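Local coordinates for type I modular polyketide synthase (Streptomyces albus subsp. albus, PDB 6IYT), which probably selects an ethylmalonyl-CoA extender unit and transfers its acyl group to the carrier protein during salinomycin assembly, at residues 206-216 with 344-352. Residues are numbered along the deposited sequence; the frame is centred on the assembly and turned at random.
Sequences PDAVVGHSQGE and SVPLYSTVN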
loop_
_atom_site.group_PDB
_atom_site.type_symbol
_atom_site.label_atom_id
_atom_site.label_comp_id
_atom_site.label_asym_id
_atom_site.label_seq_id
_atom_site.Cartn_x
_atom_site.Cartn_y
_atom_site.Cartn_z
ATOM N N PRO A 206 -9.370 7.891 1.800
ATOM C CA PRO A 206 -9.043 8.444 0.467
ATOM C C PRO A 206 -10.051 9.477 -0.003
ATOM O O PRO A 206 -11.247 9.349 0.293
ATOM C CB PRO A 206 -9.118 7.217 -0.440
ATOM C CG PRO A 206 -10.043 6.308 0.248
ATOM C CD PRO A 206 -9.726 6.481 1.717
ATOM N N ASP A 207 -9.537 10.565 -0.575
ATOM C CA ASP A 207 -10.336 11.499 -1.375
ATOM C C ASP A 207 -10.392 11.034 -2.825
ATOM O O ASP A 207 -11.235 11.513 -3.633
ATOM C CB ASP A 207 -9.729 12.920 -1.312
ATOM C CG ASP A 207 -9.677 13.479 0.118
ATOM O OD1 ASP A 207 -10.725 13.435 0.792
ATOM O OD2 ASP A 207 -8.580 13.914 0.580
ATOM N N ALA A 208 -9.475 10.152 -3.174
ATOM C CA ALA A 208 -9.423 9.517 -4.482
ATOM C C ALA A 208 -8.654 8.213 -4.330
ATOM O O ALA A 208 -7.908 8.049 -3.360
ATOM C CB ALA A 208 -8.733 10.399 -5.475
ATOM N N VAL A 209 -8.706 7.368 -5.352
ATOM C CA VAL A 209 -7.912 6.135 -5.362
ATOM C C VAL A 209 -7.197 5.978 -6.692
ATOM O O VAL A 209 -7.613 6.561 -7.681
ATOM C CB VAL A 209 -8.765 4.888 -5.133
ATOM C CG1 VAL A 209 -9.446 4.924 -3.771
ATOM C CG2 VAL A 209 -9.786 4.725 -6.259
ATOM N N VAL A 210 -6.024 5.328 -6.652
ATOM C CA VAL A 210 -5.258 4.998 -7.869
ATOM C C VAL A 210 -4.686 3.617 -7.714
ATOM O O VAL A 210 -4.167 3.256 -6.646
ATOM C CB VAL A 210 -4.108 5.968 -8.128
ATOM C CG1 VAL A 210 -3.474 5.692 -9.475
ATOM C CG2 VAL A 210 -4.585 7.389 -8.069
ATOM N N GLY A 211 -4.823 2.821 -8.748
ATOM C CA GLY A 211 -4.300 1.467 -8.744
ATOM C C GLY A 211 -3.285 1.247 -9.864
ATOM O O GLY A 211 -3.289 1.955 -10.898
ATOM N N HIS A 212 -2.515 0.190 -9.728
ATOM C CA HIS A 212 -1.491 -0.169 -10.715
ATOM C C HIS A 212 -1.776 -1.605 -11.185
ATOM O O HIS A 212 -1.847 -2.521 -10.361
ATOM C CB HIS A 212 -0.120 -0.084 -10.056
ATOM C CG HIS A 212 1.010 -0.217 -10.999
ATOM N ND1 HIS A 212 1.925 0.801 -11.216
ATOM C CD2 HIS A 212 1.351 -1.216 -11.837
ATOM C CE1 HIS A 212 2.857 0.369 -12.057
ATOM N NE2 HIS A 212 2.545 -0.859 -12.422
ATOM N N SER A 213 -2.104 -1.770 -12.476
ATOM C CA SER A 213 -2.405 -3.106 -13.007
ATOM C C SER A 213 -3.577 -3.729 -12.206
ATOM O O SER A 213 -4.556 -3.078 -11.999
ATOM C CB SER A 213 -1.148 -3.969 -12.925
ATOM O OG SER A 213 -1.293 -5.154 -13.692
ATOM N N GLN A 214 -3.381 -4.943 -11.657
ATOM C CA GLN A 214 -4.404 -5.632 -10.856
ATOM C C GLN A 214 -4.820 -4.812 -9.633
ATOM O O GLN A 214 -5.952 -4.967 -9.114
ATOM C CB GLN A 214 -3.878 -7.019 -10.395
ATOM C CG GLN A 214 -2.720 -6.907 -9.437
ATOM C CD GLN A 214 -2.017 -8.207 -9.156
ATOM O OE1 GLN A 214 -2.231 -8.830 -8.094
ATOM N NE2 GLN A 214 -1.081 -8.568 -10.020
ATOM N N GLY A 215 -3.954 -3.895 -9.203
ATOM C CA GLY A 215 -4.273 -3.010 -8.089
ATOM C C GLY A 215 -5.532 -2.186 -8.317
ATOM O O GLY A 215 -6.133 -1.661 -7.368
ATOM N N GLU A 216 -5.824 -1.886 -9.569
ATOM C CA GLU A 216 -7.025 -1.113 -9.858
ATOM C C GLU A 216 -8.278 -1.857 -9.413
ATOM O O GLU A 216 -9.308 -1.247 -9.208
ATOM C CB GLU A 216 -7.099 -0.765 -11.343
ATOM C CG GLU A 216 -6.134 0.344 -11.756
ATOM C CD GLU A 216 -6.561 1.087 -13.020
ATOM O OE1 GLU A 216 -6.349 2.321 -13.078
ATOM O OE2 GLU A 216 -7.206 0.474 -13.912
ATOM N N SER A 344 -17.684 6.267 -4.444
ATOM C CA SER A 344 -17.701 7.267 -3.346
ATOM C C SER A 344 -16.772 8.402 -3.649
ATOM O O SER A 344 -16.908 9.521 -3.121
ATOM C CB SER A 344 -17.217 6.584 -2.040
ATOM O OG SER A 344 -18.300 6.008 -1.366
ATOM N N VAL A 345 -15.740 8.065 -4.409
ATOM C CA VAL A 345 -14.561 8.816 -4.514
ATOM C C VAL A 345 -14.015 8.483 -5.916
ATOM O O VAL A 345 -14.205 7.360 -6.394
ATOM C CB VAL A 345 -13.676 8.350 -3.362
ATOM C CG1 VAL A 345 -12.438 7.657 -3.798
ATOM C CG2 VAL A 345 -13.513 9.418 -2.337
ATOM N N PRO A 346 -13.465 9.474 -6.632
ATOM C CA PRO A 346 -12.994 9.153 -7.996
ATOM C C PRO A 346 -11.852 8.150 -8.035
ATOM O O PRO A 346 -10.995 8.146 -7.129
ATOM C CB PRO A 346 -12.504 10.513 -8.545
ATOM C CG PRO A 346 -13.056 11.533 -7.650
ATOM C CD PRO A 346 -13.322 10.903 -6.314
ATOM N N LEU A 347 -11.678 7.527 -9.216
ATOM C CA LEU A 347 -10.554 6.620 -9.487
ATOM C C LEU A 347 -9.727 7.195 -10.624
ATOM O O LEU A 347 -10.278 7.530 -11.668
ATOM C CB LEU A 347 -11.073 5.221 -9.861
ATOM C CG LEU A 347 -10.111 4.073 -10.189
ATOM C CD1 LEU A 347 -8.744 4.300 -9.586
ATOM C CD2 LEU A 347 -10.665 2.737 -9.696
ATOM N N TYR A 348 -8.456 7.506 -10.344
ATOM C CA TYR A 348 -7.563 8.064 -11.343
ATOM C C TYR A 348 -6.939 6.924 -12.143
ATOM O O TYR A 348 -6.034 6.253 -11.688
ATOM C CB TYR A 348 -6.454 8.922 -10.688
ATOM C CG TYR A 348 -6.849 10.348 -10.363
ATOM C CD1 TYR A 348 -7.803 10.614 -9.442
ATOM C CD2 TYR A 348 -6.187 11.410 -10.941
ATOM C CE1 TYR A 348 -8.184 11.924 -9.148
ATOM C CE2 TYR A 348 -6.491 12.711 -10.603
ATOM C CZ TYR A 348 -7.469 12.956 -9.667
ATOM O OH TYR A 348 -7.769 14.260 -9.292
ATOM N N SER A 349 -7.445 6.699 -13.342
ATOM C CA SER A 349 -7.053 5.521 -14.111
ATOM C C SER A 349 -5.617 5.633 -14.563
ATOM O O SER A 349 -5.226 6.655 -15.147
ATOM C CB SER A 349 -7.953 5.365 -15.347
ATOM O OG SER A 349 -7.508 4.287 -16.125
ATOM N N THR A 350 -4.859 4.549 -14.363
ATOM C CA THR A 350 -3.500 4.407 -14.947
ATOM C C THR A 350 -3.525 3.642 -16.271
ATOM O O THR A 350 -2.468 3.349 -16.867
ATOM C CB THR A 350 -2.595 3.699 -13.981
ATOM O OG1 THR A 350 -3.167 2.419 -13.639
ATOM C CG2 THR A 350 -2.435 4.533 -12.739
ATOM N N VAL A 351 -4.732 3.414 -16.782
ATOM C CA VAL A 351 -4.928 2.815 -18.075
ATOM C C VAL A 351 -5.122 3.888 -19.137
ATOM O O VAL A 351 -4.469 3.860 -20.162
ATOM C CB VAL A 351 -6.166 1.900 -18.050
ATOM C CG1 VAL A 351 -6.395 1.252 -19.385
ATOM C CG2 VAL A 351 -6.021 0.871 -16.958
ATOM N N ASN A 352 -5.997 4.861 -18.877
ATOM C CA ASN A 352 -6.307 5.886 -19.895
ATOM C C ASN A 352 -6.069 7.315 -19.423
ATOM O O ASN A 352 -6.302 8.254 -20.161
ATOM C CB ASN A 352 -7.724 5.721 -20.422
ATOM C CG ASN A 352 -8.776 5.844 -19.341
ATOM O OD1 ASN A 352 -8.577 6.500 -18.333
ATOM N ND2 ASN A 352 -9.880 5.137 -19.526
HETATM O O HOH W 1 -3.185 -0.177 -14.607
#
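V209 and L347 form a single parallel bridge: V209 N donates to P346 O (3.0 Å), and Y348 N returns a bond to V209 O (2.9 Å). The 344-352 segment thus runs along the edge of strand 208-211, whose other neighbour is strand 120-125.

On one side, V209 CG2 packs against L347 CD1 at 3.5 Å. L347 has CG anti to its backbone N (chi1 -180°), and its tip reaches over the V209 carbonyl. On the other side V210 CG2 meets Y348 CB, and A208 CB lies near the Y348 ring. The Y348 hydroxyl bonds to D386.

The strand leads through G211 into a type II' turn, H212 to G215, and then helix 215-223. This matches the GxSxG nucleophile elbow of acyltransferases; S213 OG bonds to H320 NE2, consistent with a catalytic pair.

T350 borders this elbow. Its OG1 donates to G211 O (2.8 Å), 17° off the carbonyl plane, and accepts from a water that also takes S213 N-H. T350 N donates to E216 OE1 (3.0 Å) from the syn side, 31° out of the carboxylate plane. The other oxygen, OE2, bonds to Y365 and N369, so the buried carboxylate is held at both oxygens.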